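Local coordinates for outer envelope protein 64, mitochondrial (Arabidopsis thaliana, PDB 6HPG), which probably acts as a chaperone receptor, with a TPR domain, for Hsp90-dependent protein targeting to mitochondria, at residues K65-D70 and V74-R79; Q58-C63 and G81-S86; A15-K20 and A47-E52; V8-G13 and A40-N45; A95-A100 and K111-R116. All coordinates share one frame; numbering follows the deposited sequence.

Contact 1: residues K65-D70 and V74-R79; sequences KAMLID and VKAYLR
M67 puts its CE methyl over one face of the Y77 ring, with SD obliquely beside it, and makes a Met-aromatic contact there. M67 SD sits 4.0 Å from the centroid of the Y77 ring, 40° off the normal, so the sulfur is displaced from the ring axis, nearest CE1 and CZ. The terminal methyl leans over the same ring at its CD1 side, with M67 CE 3.2 Å from Y77 CD1, and M67 CG passes near the phenol end. The thioether chain, extended beyond CG, also meets A76, the residue before Y77: M67 CG is 3.8 Å from A76 CB. Next to it the two small side chains face each other, A66 CB to A76 CB 4.0 Å, which lets the short helix segments approach to 9.2 Å between axes at an antiparallel 155°. No hydrogen bond joins the segments; their touching residues are all buried. In the next shell, Y77 OH bonds to the carbonyl of K71 in the connecting turn, and H99 of helix 90-103 meets the Y77 ring edge-to-face. A leucine in place of Y77 would probably leave the M67 thioether without its aromatic partner and the K71 carbonyl without the phenol. On the same helix, K75 and R79 hold the bound peptide. The whole is an inter-repeat helix pair of a TPR superhelix, the end of TPR 2 against the start of TPR 3.

Contact 2: residues Q58-C63 and G81-S86; sequences QAEQDC and GTARES
E60 and R84 both place CG anti to their own carbonyl carbon (chi1 -77° in each), and from there the extended E60 chain reaches across to the R84 side chain. The two belong to neighbouring tetratricopeptide repeats: helix 56-69 of TPR 2 runs against helix 74-86 of TPR 3, the short segments antiparallel at 149° and 9.1 Å apart at their axes. The alanines A59 and A83 allow this close approach. A83 CB faces A59 and E60, 4.5 Å from A59 CB and 3.7 Å from E60 CG, so the methylene part of the glutamate lies on the alanine methyl. Beyond it the carboxylate comes down beside the aliphatic root of R84 and not on its guanidinium. The two flat groups are turned 69° from one another, and E60 OE2 stays 4.6 Å from R84 NE, beyond a salt bridge. Both charges have their mates outside the pair: E60 OE2 is bridged to R89, while R84 NH1 pairs with D96 and also bonds to the E92 carbonyl in the next helix. The opposite charges facing each other here probably still add a mild attraction, but the direct touch is between an oxygen and a carbon chain. At its nearest, E60 OE2 stands 3.3 Å from R84 CG.

Contact 3: residues A15-K20 and A47-E52; sequences AAYKGK and AAAFLE
Y17 reaches across to A48, A49 and E52. With chi1 at -176° its ring stands opposite the backbone N and extends from helix 2-18 over to helix 40-52. From CB, which points toward the other helix, the side chain passes into the ring, and CD2 is the first ring atom to meet a side chain opposite, 4.2 Å from A49 CB. One atom further, Y17 CE2 lies 3.7 Å from A48 CB, and the A48 carbonyl oxygen and A49 CA sit at the ring edge, in its plane. CZ still borders the A48 methyl. At the tip the hydroxyl is held by water: Y17 OH is 2.7 Å from water 1, which lies in the ring plane and donates to A48 O at 2.8 Å, with a weak second bond to the E52 carboxylate. Water 2 offers another bridge, donating to E52 OE2 at 3.1 Å and linked weakly to Y17 OH. E52 reaches this spot because its chain bends at chi2 (-87°), with the carboxylate plane turned 74° from the ring plane. W22 meets the Y17 ring edge-to-face, and Y17 OH also makes a weak hydrogen bond to the backbone of the bound peptide. A phenylalanine at Y17 would probably keep the alanine packing but leave water 1 without its hydroxyl anchor and the link to E52 broken. Just beyond, K20 closes helix 2-18 in a Schellman motif. The arrangement is a TPR 1 to TPR 2 helix junction on the peptide-binding side of the fold.

Contact 4: residues V8-G13 and A40-N45; sequences VMKEKG and ATYYCN
On the peptide-binding groove of the TPR domain, K10 of TPR 1 reaches over to Y42 and N45 of TPR 2, joining helix 2-18 to helix 40-52. The lysine CB points toward helix 40-52; a chi1 of -175° then lays CG beside Y42 CD1 and N45 ND2, and the chain bends at chi2 and again at chi3 (72°). This folded aliphatic part does the touching, and it meets the CD1–CE1 side of the Y42 ring. K10 CB and CD both come to 3.9 Å from Y42 CE1, and K10 CG is 4.0 Å from Y42 CD1. The methylenes approach these ring atoms obliquely, while the two side chains as a whole cross at about a right angle. K10 CG also approaches the amide of N45, 4.0 Å from N45 ND2, in van der Waals contact alone; no hydrogen bond links the two segments. The polar ends are used on other partners: N45 ND2 and K10 NZ each bond to the backbone of the bound peptide. Together with K75 and R79, which also grip that peptide, these two residues are laid out as in the carboxylate clamp of Hsp90- and Hsp70-binding TPR domains, which holds an acidic chaperone tail. K10 NZ also forms a salt bridge with E7 on its own helix, and the Y42 hydroxyl is hydrogen-bonded to S6 OG, tying the phenol end of the ring to helix 2-18.

Contact 5: residues A95-A100 and K111-R116; sequences ADFRHA and KVAEKR
A113 presses its methyl squarely onto the F97 ring, the tight half of this contact. A113 CB stands 3.3 Å from the centroid of the F97 ring and only 3° off the normal, a CH-pi contact over the centre of the face. The methyl is thus almost equally far from all six ring carbons, the nearest being F97 CD2 at 3.5 Å. A chi1 of -76° sets the F97 ring beside its own backbone N, and this presents the face to the methyl. Both residues are buried, and T82 and E85 of helix 74-86 also touch the phenylalanine. The other side of the contact is more exposed and less extensive, and has no direct ionic bond. R98 and E114 cross at about a right angle there, their guanidinium and carboxylate planes 74° apart. E114 OE2 touches R98 CG at 3.0 Å, carboxylate against methylene. The same oxygen lies near the guanidinium plane, at its edge, yet E114 OE2 is 4.0 Å from R98 NE, too far for a salt bridge. The opposite charges probably attract all the same. R116, a little further along helix 108-118, has a firmer partner: its NE pairs with E85, tying helix 108-118 to helix 74-86 as well. The arrangement is typical of the end of a TPR array, where an extra helix after the last repeat packs on the second helix of TPR 3, here through A113 on F97.

Overall arrangement
From the N terminus, contact 4 opens first on helix 2-18 and contact 3 follows on the same helix; both close on helix 40-52 in that order, so the two loops cross, tying TPR 1 to TPR 2 along one helix pair. The chain then makes helix 56-69, where contact 2 opens before contact 1. Contact 1 closes first, just past the turn, and contact 2 encloses it; together they seal TPR 2 against TPR 3. Contact 5, last in series, joins TPR 3 to helix 108-118. Two salt bridges connect contacts 2 and 5, while contacts 4 and 5 lie on opposite sides of the chain's centre, their own centres about 25 Å apart.

Contact 1: residues K65-D70 and V74-R79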
# COMPACT_ATOMS: atom_id res chain seq x y z
N LYS A 65 3.63 -6.06 6.26
CA LYS A 65 3.02 -7.41 6.27
C LYS A 65 2.77 -7.94 4.88
O LYS A 65 2.92 -9.16 4.59
CB LYS A 65 1.69 -7.42 7.03
CG LYS A 65 1.10 -8.82 7.22
CD LYS A 65 1.44 -9.37 8.60
CE LYS A 65 0.74 -10.70 8.88
NZ LYS A 65 0.03 -10.65 10.20
N ALA A 66 2.37 -7.03 4.00
CA ALA A 66 2.15 -7.37 2.59
C ALA A 66 3.44 -7.94 1.97
O ALA A 66 3.40 -8.87 1.18
CB ALA A 66 1.66 -6.16 1.81
N MET A 67 4.58 -7.38 2.35
CA MET A 67 5.86 -7.87 1.80
C MET A 67 6.23 -9.25 2.39
O MET A 67 6.84 -10.03 1.70
CB MET A 67 6.96 -6.88 2.05
CG MET A 67 6.80 -5.54 1.37
SD MET A 67 7.94 -4.38 2.14
CE MET A 67 7.34 -2.82 1.47
N LEU A 68 5.85 -9.54 3.63
CA LEU A 68 6.04 -10.88 4.25
C LEU A 68 5.28 -11.95 3.49
O LEU A 68 5.79 -13.02 3.20
CB LEU A 68 5.56 -10.90 5.70
CG LEU A 68 6.17 -9.99 6.76
CD1 LEU A 68 5.52 -10.28 8.10
CD2 LEU A 68 7.67 -10.17 6.84
N ILE A 69 4.03 -11.64 3.15
CA ILE A 69 3.20 -12.51 2.35
C ILE A 69 3.74 -12.59 0.92
O ILE A 69 3.82 -13.67 0.35
CB ILE A 69 1.72 -12.05 2.39
CG1 ILE A 69 1.16 -12.21 3.82
CG2 ILE A 69 0.87 -12.85 1.41
CD1 ILE A 69 -0.10 -11.40 4.11
N ASP A 70 4.12 -11.46 0.33
CA ASP A 70 4.61 -11.46 -1.03
C ASP A 70 5.61 -10.34 -1.26
O ASP A 70 5.26 -9.15 -1.48
CB ASP A 70 3.43 -11.33 -1.99
CG ASP A 70 3.84 -11.24 -3.46
OD1 ASP A 70 4.93 -11.70 -3.87
OD2 ASP A 70 3.02 -10.69 -4.21
N VAL A 74 4.57 -4.72 -5.69
CA VAL A 74 5.16 -3.45 -6.04
C VAL A 74 4.59 -2.31 -5.21
O VAL A 74 5.32 -1.45 -4.73
CB VAL A 74 4.96 -3.09 -7.52
CG1 VAL A 74 5.54 -1.70 -7.83
CG2 VAL A 74 5.59 -4.14 -8.42
N LYS A 75 3.28 -2.29 -5.12
CA LYS A 75 2.57 -1.25 -4.39
C LYS A 75 2.90 -1.17 -2.90
O LYS A 75 2.87 -0.09 -2.35
CB LYS A 75 1.06 -1.33 -4.67
CG LYS A 75 0.72 -0.92 -6.10
CD LYS A 75 -0.76 -0.62 -6.30
CE LYS A 75 -1.19 -0.66 -7.77
NZ LYS A 75 -2.65 -0.36 -8.00
N ALA A 76 3.29 -2.28 -2.29
CA ALA A 76 3.75 -2.28 -0.90
C ALA A 76 4.99 -1.41 -0.68
O ALA A 76 5.10 -0.69 0.33
CB ALA A 76 3.94 -3.72 -0.41
N TYR A 77 5.93 -1.45 -1.64
CA TYR A 77 7.11 -0.63 -1.61
C TYR A 77 6.81 0.87 -1.88
O TYR A 77 7.29 1.76 -1.15
CB TYR A 77 8.20 -1.20 -2.55
CG TYR A 77 8.60 -2.57 -2.13
CD1 TYR A 77 9.43 -2.78 -1.01
CD2 TYR A 77 8.12 -3.66 -2.78
CE1 TYR A 77 9.74 -4.07 -0.57
CE2 TYR A 77 8.41 -4.94 -2.35
CZ TYR A 77 9.23 -5.15 -1.26
OH TYR A 77 9.50 -6.44 -0.89
N LEU A 78 6.02 1.13 -2.93
CA LEU A 78 5.57 2.49 -3.27
C LEU A 78 4.88 3.18 -2.11
O LEU A 78 5.20 4.30 -1.76
CB LEU A 78 4.61 2.45 -4.43
CG LEU A 78 5.20 1.95 -5.77
CD1 LEU A 78 4.17 2.06 -6.88
CD2 LEU A 78 6.40 2.77 -6.17
N ARG A 79 3.92 2.47 -1.50
CA ARG A 79 3.16 2.95 -0.33
C ARG A 79 3.97 3.08 0.98
O ARG A 79 3.82 4.11 1.68
CB ARG A 79 1.90 2.12 -0.11
CG ARG A 79 0.84 2.36 -1.21
CD ARG A 79 -0.40 1.48 -1.11
NE ARG A 79 -1.24 1.79 -2.24
CZ ARG A 79 -1.94 0.94 -2.97
NH1 ARG A 79 -1.98 -0.36 -2.67
NH2 ARG A 79 -2.60 1.40 -4.00

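Contact 2: residues Q58-C63 and G81-S86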
# COMPACT_ATOMS: atom_id res chain seq x y z
N GLN A 58 0.45 2.92 10.58
CA GLN A 58 -0.41 1.79 10.28
C GLN A 58 -0.26 1.41 8.82
O GLN A 58 -0.35 0.24 8.48
CB GLN A 58 -1.89 2.10 10.62
CG GLN A 58 -2.09 2.37 12.11
CD GLN A 58 -3.53 2.73 12.42
OE1 GLN A 58 -3.90 3.92 12.49
NE2 GLN A 58 -4.36 1.73 12.52
N ALA A 59 -0.07 2.41 7.95
CA ALA A 59 0.16 2.10 6.52
C ALA A 59 1.46 1.29 6.35
O ALA A 59 1.48 0.29 5.62
CB ALA A 59 0.21 3.38 5.69
N GLU A 60 2.52 1.73 7.04
CA GLU A 60 3.82 1.07 7.04
C GLU A 60 3.72 -0.36 7.50
O GLU A 60 4.22 -1.26 6.82
CB GLU A 60 4.85 1.81 7.89
CG GLU A 60 5.40 3.04 7.19
CD GLU A 60 6.19 4.00 8.09
OE1 GLU A 60 6.28 3.79 9.33
OE2 GLU A 60 6.69 5.01 7.53
N GLN A 61 3.07 -0.58 8.65
CA GLN A 61 2.98 -1.94 9.20
C GLN A 61 2.27 -2.81 8.19
O GLN A 61 2.69 -3.91 7.91
CB GLN A 61 2.21 -1.97 10.51
CG GLN A 61 2.98 -1.38 11.65
CD GLN A 61 2.06 -0.77 12.67
OE1 GLN A 61 1.07 -1.37 13.07
NE2 GLN A 61 2.38 0.44 13.09
N ASP A 62 1.20 -2.28 7.61
CA ASP A 62 0.48 -3.03 6.57
C ASP A 62 1.29 -3.32 5.30
O ASP A 62 1.12 -4.37 4.72
CB ASP A 62 -0.81 -2.31 6.17
CG ASP A 62 -1.98 -2.63 7.07
OD1 ASP A 62 -1.83 -3.40 8.08
OD2 ASP A 62 -3.05 -2.04 6.76
N CYS A 63 2.05 -2.34 4.79
CA CYS A 63 2.93 -2.62 3.66
C CYS A 63 3.98 -3.60 4.06
O CYS A 63 4.39 -4.40 3.24
CB CYS A 63 3.66 -1.40 3.16
SG CYS A 63 2.57 -0.15 2.58
N GLY A 81 7.16 3.49 1.05
CA GLY A 81 7.96 4.62 0.62
C GLY A 81 7.32 5.97 0.85
O GLY A 81 7.97 6.89 1.37
N THR A 82 6.05 6.08 0.46
CA THR A 82 5.29 7.32 0.63
C THR A 82 5.11 7.67 2.10
O THR A 82 5.20 8.84 2.44
CB THR A 82 3.93 7.25 -0.08
OG1 THR A 82 4.14 6.87 -1.44
CG2 THR A 82 3.19 8.58 -0.04
N ALA A 83 4.86 6.67 2.95
CA ALA A 83 4.57 6.92 4.37
C ALA A 83 5.86 7.37 5.03
O ALA A 83 5.86 8.26 5.89
CB ALA A 83 4.01 5.67 5.07
N ARG A 84 6.96 6.73 4.65
CA ARG A 84 8.25 7.13 5.13
C ARG A 84 8.62 8.55 4.71
O ARG A 84 9.04 9.33 5.54
CB ARG A 84 9.30 6.14 4.68
CG ARG A 84 9.24 4.89 5.51
CD ARG A 84 10.05 3.81 4.84
NE ARG A 84 10.13 2.65 5.70
CZ ARG A 84 10.87 1.58 5.43
NH1 ARG A 84 11.61 1.49 4.30
NH2 ARG A 84 10.88 0.59 6.30
N GLU A 85 8.45 8.89 3.44
CA GLU A 85 8.76 10.25 2.99
C GLU A 85 7.90 11.30 3.73
O GLU A 85 8.37 12.41 4.01
CB GLU A 85 8.58 10.37 1.50
CG GLU A 85 8.86 11.74 0.98
CD GLU A 85 8.73 11.81 -0.51
OE1 GLU A 85 9.14 12.86 -1.08
OE2 GLU A 85 8.24 10.84 -1.14
N SER A 86 6.66 10.92 4.04
CA SER A 86 5.74 11.73 4.84
C SER A 86 6.24 11.88 6.27
O SER A 86 6.08 12.94 6.86
CB SER A 86 4.35 11.12 4.87
OG SER A 86 3.72 11.24 3.61

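Contact 3: residues A15-K20 and A47-E52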
# COMPACT_ATOMS: atom_id res chain seq x y z
N ALA A 15 -14.69 -0.38 -3.46
CA ALA A 15 -15.75 0.57 -3.78
C ALA A 15 -15.73 1.74 -2.79
O ALA A 15 -15.87 2.89 -3.21
CB ALA A 15 -17.12 -0.12 -3.83
N ALA A 16 -15.55 1.46 -1.49
CA ALA A 16 -15.47 2.52 -0.50
C ALA A 16 -14.30 3.45 -0.78
O ALA A 16 -14.41 4.69 -0.70
CB ALA A 16 -15.38 1.93 0.91
N TYR A 17 -13.16 2.84 -1.10
CA TYR A 17 -11.96 3.58 -1.40
C TYR A 17 -12.21 4.44 -2.63
O TYR A 17 -11.85 5.61 -2.60
CB TYR A 17 -10.74 2.66 -1.62
CG TYR A 17 -9.43 3.39 -1.87
CD1 TYR A 17 -9.06 3.79 -3.15
CD2 TYR A 17 -8.55 3.65 -0.81
CE1 TYR A 17 -7.86 4.42 -3.37
CE2 TYR A 17 -7.36 4.31 -1.02
CZ TYR A 17 -7.01 4.70 -2.30
OH TYR A 17 -5.81 5.36 -2.50
N LYS A 18 -12.78 3.87 -3.69
CA LYS A 18 -13.00 4.65 -4.90
C LYS A 18 -13.95 5.84 -4.66
O LYS A 18 -13.85 6.86 -5.33
CB LYS A 18 -13.51 3.77 -6.04
CG LYS A 18 -12.44 2.84 -6.56
CD LYS A 18 -13.05 1.75 -7.43
CE LYS A 18 -12.07 0.61 -7.58
NZ LYS A 18 -12.63 -0.38 -8.52
N GLY A 19 -14.89 5.71 -3.74
CA GLY A 19 -15.76 6.83 -3.35
C GLY A 19 -15.22 7.73 -2.27
O GLY A 19 -15.97 8.48 -1.68
N LYS A 20 -13.93 7.63 -1.95
CA LYS A 20 -13.30 8.37 -0.83
C LYS A 20 -13.85 8.09 0.58
O LYS A 20 -13.65 8.89 1.48
CB LYS A 20 -13.31 9.89 -1.07
CG LYS A 20 -13.15 10.32 -2.50
CD LYS A 20 -11.86 9.81 -3.11
CE LYS A 20 -11.77 10.27 -4.56
NZ LYS A 20 -10.86 9.40 -5.34
N ALA A 47 -3.31 -0.37 3.53
CA ALA A 47 -2.32 0.70 3.56
C ALA A 47 -2.73 1.94 2.79
O ALA A 47 -2.54 3.07 3.26
CB ALA A 47 -0.98 0.23 3.02
N ALA A 48 -3.20 1.73 1.56
CA ALA A 48 -3.66 2.87 0.73
C ALA A 48 -4.74 3.65 1.45
O ALA A 48 -4.71 4.86 1.48
CB ALA A 48 -4.20 2.35 -0.59
N ALA A 49 -5.75 2.97 2.02
CA ALA A 49 -6.80 3.71 2.80
C ALA A 49 -6.20 4.48 3.98
O ALA A 49 -6.56 5.65 4.21
CB ALA A 49 -7.91 2.78 3.27
N PHE A 50 -5.20 3.88 4.66
CA PHE A 50 -4.52 4.55 5.78
C PHE A 50 -3.70 5.78 5.38
O PHE A 50 -3.71 6.80 6.09
CB PHE A 50 -3.62 3.58 6.56
CG PHE A 50 -4.34 2.70 7.57
CD1 PHE A 50 -5.35 3.21 8.42
CD2 PHE A 50 -3.96 1.37 7.72
CE1 PHE A 50 -5.95 2.39 9.36
CE2 PHE A 50 -4.60 0.53 8.64
CZ PHE A 50 -5.57 1.04 9.46
N LEU A 51 -2.98 5.68 4.27
CA LEU A 51 -2.29 6.83 3.72
C LEU A 51 -3.22 8.04 3.54
O LEU A 51 -2.88 9.17 3.86
CB LEU A 51 -1.72 6.47 2.36
CG LEU A 51 -0.44 5.65 2.37
CD1 LEU A 51 0.11 5.53 0.96
CD2 LEU A 51 0.60 6.28 3.26
N GLU A 52 -4.41 7.80 3.05
CA GLU A 52 -5.32 8.89 2.81
C GLU A 52 -5.83 9.57 4.10
O GLU A 52 -6.25 10.71 4.07
CB GLU A 52 -6.46 8.36 1.98
CG GLU A 52 -6.03 7.89 0.59
CD GLU A 52 -6.01 9.02 -0.45
OE1 GLU A 52 -6.29 10.17 -0.07
OE2 GLU A 52 -5.78 8.72 -1.65
O HOH W 1 -3.73 6.11 -0.87
O HOH W 2 -7.14 7.56 -4.18

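Contact 4: residues V8-G13 and A40-N45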
# COMPACT_ATOMS: atom_id res chain seq x y z
N VAL A 8 -15.22 -10.70 -1.21
CA VAL A 8 -16.38 -9.79 -1.22
C VAL A 8 -16.09 -8.56 -0.39
O VAL A 8 -16.29 -7.42 -0.88
CB VAL A 8 -17.69 -10.54 -0.83
CG1 VAL A 8 -18.86 -9.57 -0.58
CG2 VAL A 8 -18.04 -11.53 -1.95
N MET A 9 -15.54 -8.76 0.80
CA MET A 9 -15.17 -7.64 1.66
C MET A 9 -14.08 -6.78 0.97
O MET A 9 -14.16 -5.54 0.99
CB MET A 9 -14.67 -8.18 2.98
CG MET A 9 -15.73 -8.95 3.77
SD MET A 9 -17.01 -7.82 4.28
CE MET A 9 -18.30 -8.02 3.10
N LYS A 10 -13.09 -7.43 0.35
CA LYS A 10 -12.12 -6.67 -0.39
C LYS A 10 -12.77 -5.80 -1.43
O LYS A 10 -12.50 -4.58 -1.48
CB LYS A 10 -11.04 -7.56 -1.01
CG LYS A 10 -9.94 -6.73 -1.68
CD LYS A 10 -9.32 -7.41 -2.88
CE LYS A 10 -10.29 -7.42 -4.04
NZ LYS A 10 -9.57 -7.90 -5.27
N GLU A 11 -13.68 -6.38 -2.21
CA GLU A 11 -14.33 -5.62 -3.28
C GLU A 11 -15.16 -4.44 -2.72
O GLU A 11 -15.18 -3.38 -3.33
CB GLU A 11 -15.15 -6.54 -4.18
CG GLU A 11 -14.24 -7.56 -4.90
CD GLU A 11 -14.97 -8.69 -5.62
OE1 GLU A 11 -16.21 -8.77 -5.54
OE2 GLU A 11 -14.27 -9.50 -6.27
N LYS A 12 -15.76 -4.60 -1.55
CA LYS A 12 -16.56 -3.54 -0.89
C LYS A 12 -15.62 -2.43 -0.41
O LYS A 12 -15.91 -1.23 -0.54
CB LYS A 12 -17.35 -4.12 0.31
CG LYS A 12 -18.85 -4.32 0.12
CD LYS A 12 -19.28 -5.40 -0.84
CE LYS A 12 -20.68 -5.92 -0.51
NZ LYS A 12 -20.78 -6.75 0.75
N GLY A 13 -14.48 -2.84 0.10
CA GLY A 13 -13.41 -1.90 0.42
C GLY A 13 -12.99 -1.06 -0.78
O GLY A 13 -12.79 0.15 -0.64
N ALA A 40 -1.72 -10.63 0.37
CA ALA A 40 -0.91 -9.43 0.41
C ALA A 40 -1.68 -8.21 -0.07
O ALA A 40 -1.49 -7.11 0.47
CB ALA A 40 0.34 -9.60 -0.43
N THR A 41 -2.48 -8.38 -1.12
CA THR A 41 -3.31 -7.30 -1.70
C THR A 41 -4.31 -6.69 -0.67
O THR A 41 -4.57 -5.49 -0.65
CB THR A 41 -3.99 -7.84 -2.97
OG1 THR A 41 -2.97 -8.31 -3.84
CG2 THR A 41 -4.80 -6.79 -3.70
N TYR A 42 -4.82 -7.51 0.26
CA TYR A 42 -5.79 -6.99 1.24
C TYR A 42 -5.14 -5.99 2.17
O TYR A 42 -5.66 -4.90 2.39
CB TYR A 42 -6.37 -8.12 2.11
CG TYR A 42 -7.26 -9.15 1.46
CD1 TYR A 42 -7.40 -9.24 0.09
CD2 TYR A 42 -7.88 -10.11 2.26
CE1 TYR A 42 -8.18 -10.20 -0.45
CE2 TYR A 42 -8.70 -11.07 1.72
CZ TYR A 42 -8.83 -11.14 0.36
OH TYR A 42 -9.61 -12.13 -0.20
N TYR A 43 -3.95 -6.38 2.67
CA TYR A 43 -3.07 -5.49 3.43
C TYR A 43 -2.58 -4.22 2.64
O TYR A 43 -2.56 -3.11 3.18
CB TYR A 43 -1.85 -6.26 3.99
CG TYR A 43 -2.12 -7.13 5.25
CD1 TYR A 43 -2.06 -6.58 6.50
CD2 TYR A 43 -2.38 -8.49 5.14
CE1 TYR A 43 -2.28 -7.35 7.67
CE2 TYR A 43 -2.61 -9.29 6.30
CZ TYR A 43 -2.55 -8.69 7.56
OH TYR A 43 -2.78 -9.42 8.69
N CYS A 44 -2.16 -4.43 1.40
CA CYS A 44 -1.67 -3.32 0.58
C CYS A 44 -2.75 -2.31 0.30
O CYS A 44 -2.50 -1.10 0.30
CB CYS A 44 -1.16 -3.83 -0.75
SG CYS A 44 0.15 -2.75 -1.36
N ASN A 45 -3.96 -2.80 0.00
CA ASN A 45 -5.10 -1.94 -0.14
C ASN A 45 -5.39 -1.19 1.18
O ASN A 45 -5.67 0.00 1.17
CB ASN A 45 -6.34 -2.72 -0.61
CG ASN A 45 -6.26 -3.15 -2.06
OD1 ASN A 45 -5.34 -2.77 -2.80
ND2 ASN A 45 -7.22 -3.94 -2.47

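Contact 5: residues A95-A100 and K111-R116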
# COMPACT_ATOMS: atom_id res chain seq x y z
N ALA A 95 15.13 3.69 -0.20
CA ALA A 95 15.32 2.26 -0.30
C ALA A 95 14.08 1.57 -0.90
O ALA A 95 14.21 0.68 -1.79
CB ALA A 95 15.67 1.69 1.04
N ASP A 96 12.90 1.97 -0.42
CA ASP A 96 11.67 1.37 -0.88
C ASP A 96 11.36 1.81 -2.31
O ASP A 96 10.98 0.98 -3.13
CB ASP A 96 10.49 1.74 0.00
CG ASP A 96 10.48 1.05 1.32
OD1 ASP A 96 11.09 -0.03 1.53
OD2 ASP A 96 9.76 1.63 2.18
N PHE A 97 11.54 3.10 -2.62
CA PHE A 97 11.26 3.53 -3.97
C PHE A 97 12.29 2.84 -4.93
O PHE A 97 11.97 2.55 -6.08
CB PHE A 97 11.23 5.07 -4.12
CG PHE A 97 9.95 5.73 -3.58
CD1 PHE A 97 8.70 5.47 -4.16
CD2 PHE A 97 10.01 6.67 -2.53
CE1 PHE A 97 7.55 6.08 -3.65
CE2 PHE A 97 8.85 7.28 -2.03
CZ PHE A 97 7.62 6.98 -2.59
N ARG A 98 13.51 2.56 -4.45
CA ARG A 98 14.53 1.90 -5.30
C ARG A 98 14.18 0.47 -5.54
O ARG A 98 14.30 -0.02 -6.66
CB ARG A 98 15.92 2.08 -4.73
CG ARG A 98 16.53 3.44 -5.11
CD ARG A 98 17.75 3.74 -4.28
NE ARG A 98 18.36 5.03 -4.62
CZ ARG A 98 19.20 5.70 -3.84
NH1 ARG A 98 19.58 5.23 -2.66
NH2 ARG A 98 19.72 6.85 -4.26
N HIS A 99 13.67 -0.20 -4.50
CA HIS A 99 13.27 -1.57 -4.65
C HIS A 99 12.05 -1.80 -5.54
O HIS A 99 11.97 -2.83 -6.25
CB HIS A 99 13.04 -2.27 -3.31
CG HIS A 99 13.12 -3.74 -3.43
ND1 HIS A 99 14.30 -4.39 -3.72
CD2 HIS A 99 12.17 -4.70 -3.35
CE1 HIS A 99 14.09 -5.70 -3.78
NE2 HIS A 99 12.80 -5.91 -3.56
N ALA A 100 11.10 -0.87 -5.52
CA ALA A 100 9.97 -0.94 -6.42
C ALA A 100 10.43 -0.95 -7.86
O ALA A 100 9.78 -1.58 -8.71
CB ALA A 100 9.05 0.25 -6.21
N LYS A 111 10.12 6.64 -9.90
CA LYS A 111 11.08 7.56 -10.57
C LYS A 111 10.88 9.03 -10.20
O LYS A 111 11.84 9.73 -9.95
CB LYS A 111 11.06 7.38 -12.09
CG LYS A 111 11.65 6.05 -12.50
CD LYS A 111 11.93 5.92 -13.99
CE LYS A 111 10.83 5.17 -14.73
NZ LYS A 111 11.36 4.62 -16.00
N VAL A 112 9.63 9.49 -10.17
CA VAL A 112 9.30 10.85 -9.70
C VAL A 112 9.78 10.99 -8.27
O VAL A 112 10.45 11.97 -7.95
CB VAL A 112 7.76 11.18 -9.83
CG1 VAL A 112 7.37 12.46 -9.09
CG2 VAL A 112 7.35 11.29 -11.29
N ALA A 113 9.49 10.00 -7.42
CA ALA A 113 9.90 10.05 -6.02
C ALA A 113 11.41 10.10 -5.81
O ALA A 113 11.87 10.80 -4.92
CB ALA A 113 9.35 8.85 -5.24
N GLU A 114 12.17 9.33 -6.59
CA GLU A 114 13.63 9.31 -6.49
C GLU A 114 14.22 10.70 -6.73
O GLU A 114 15.04 11.18 -5.95
CB GLU A 114 14.24 8.32 -7.49
CG GLU A 114 14.21 6.86 -7.06
CD GLU A 114 15.02 5.99 -8.01
OE1 GLU A 114 15.11 6.32 -9.23
OE2 GLU A 114 15.59 4.98 -7.52
N LYS A 115 13.75 11.34 -7.79
CA LYS A 115 14.14 12.73 -8.18
C LYS A 115 13.85 13.78 -7.08
O LYS A 115 14.69 14.61 -6.76
CB LYS A 115 13.40 13.08 -9.45
CG LYS A 115 13.72 14.39 -10.13
CD LYS A 115 13.26 14.29 -11.57
CE LYS A 115 12.73 15.58 -12.13
NZ LYS A 115 13.82 16.46 -12.61
N ARG A 116 12.66 13.73 -6.51
CA ARG A 116 12.28 14.59 -5.39
C ARG A 116 13.12 14.27 -4.14
O ARG A 116 13.60 15.18 -3.44
CB ARG A 116 10.77 14.44 -5.14
CG ARG A 116 10.18 15.29 -4.04
CD ARG A 116 8.67 15.08 -3.92
NE ARG A 116 8.37 13.69 -3.53
CZ ARG A 116 7.82 12.76 -4.32
NH1 ARG A 116 7.42 13.04 -5.56
NH2 ARG A 116 7.67 11.53 -3.85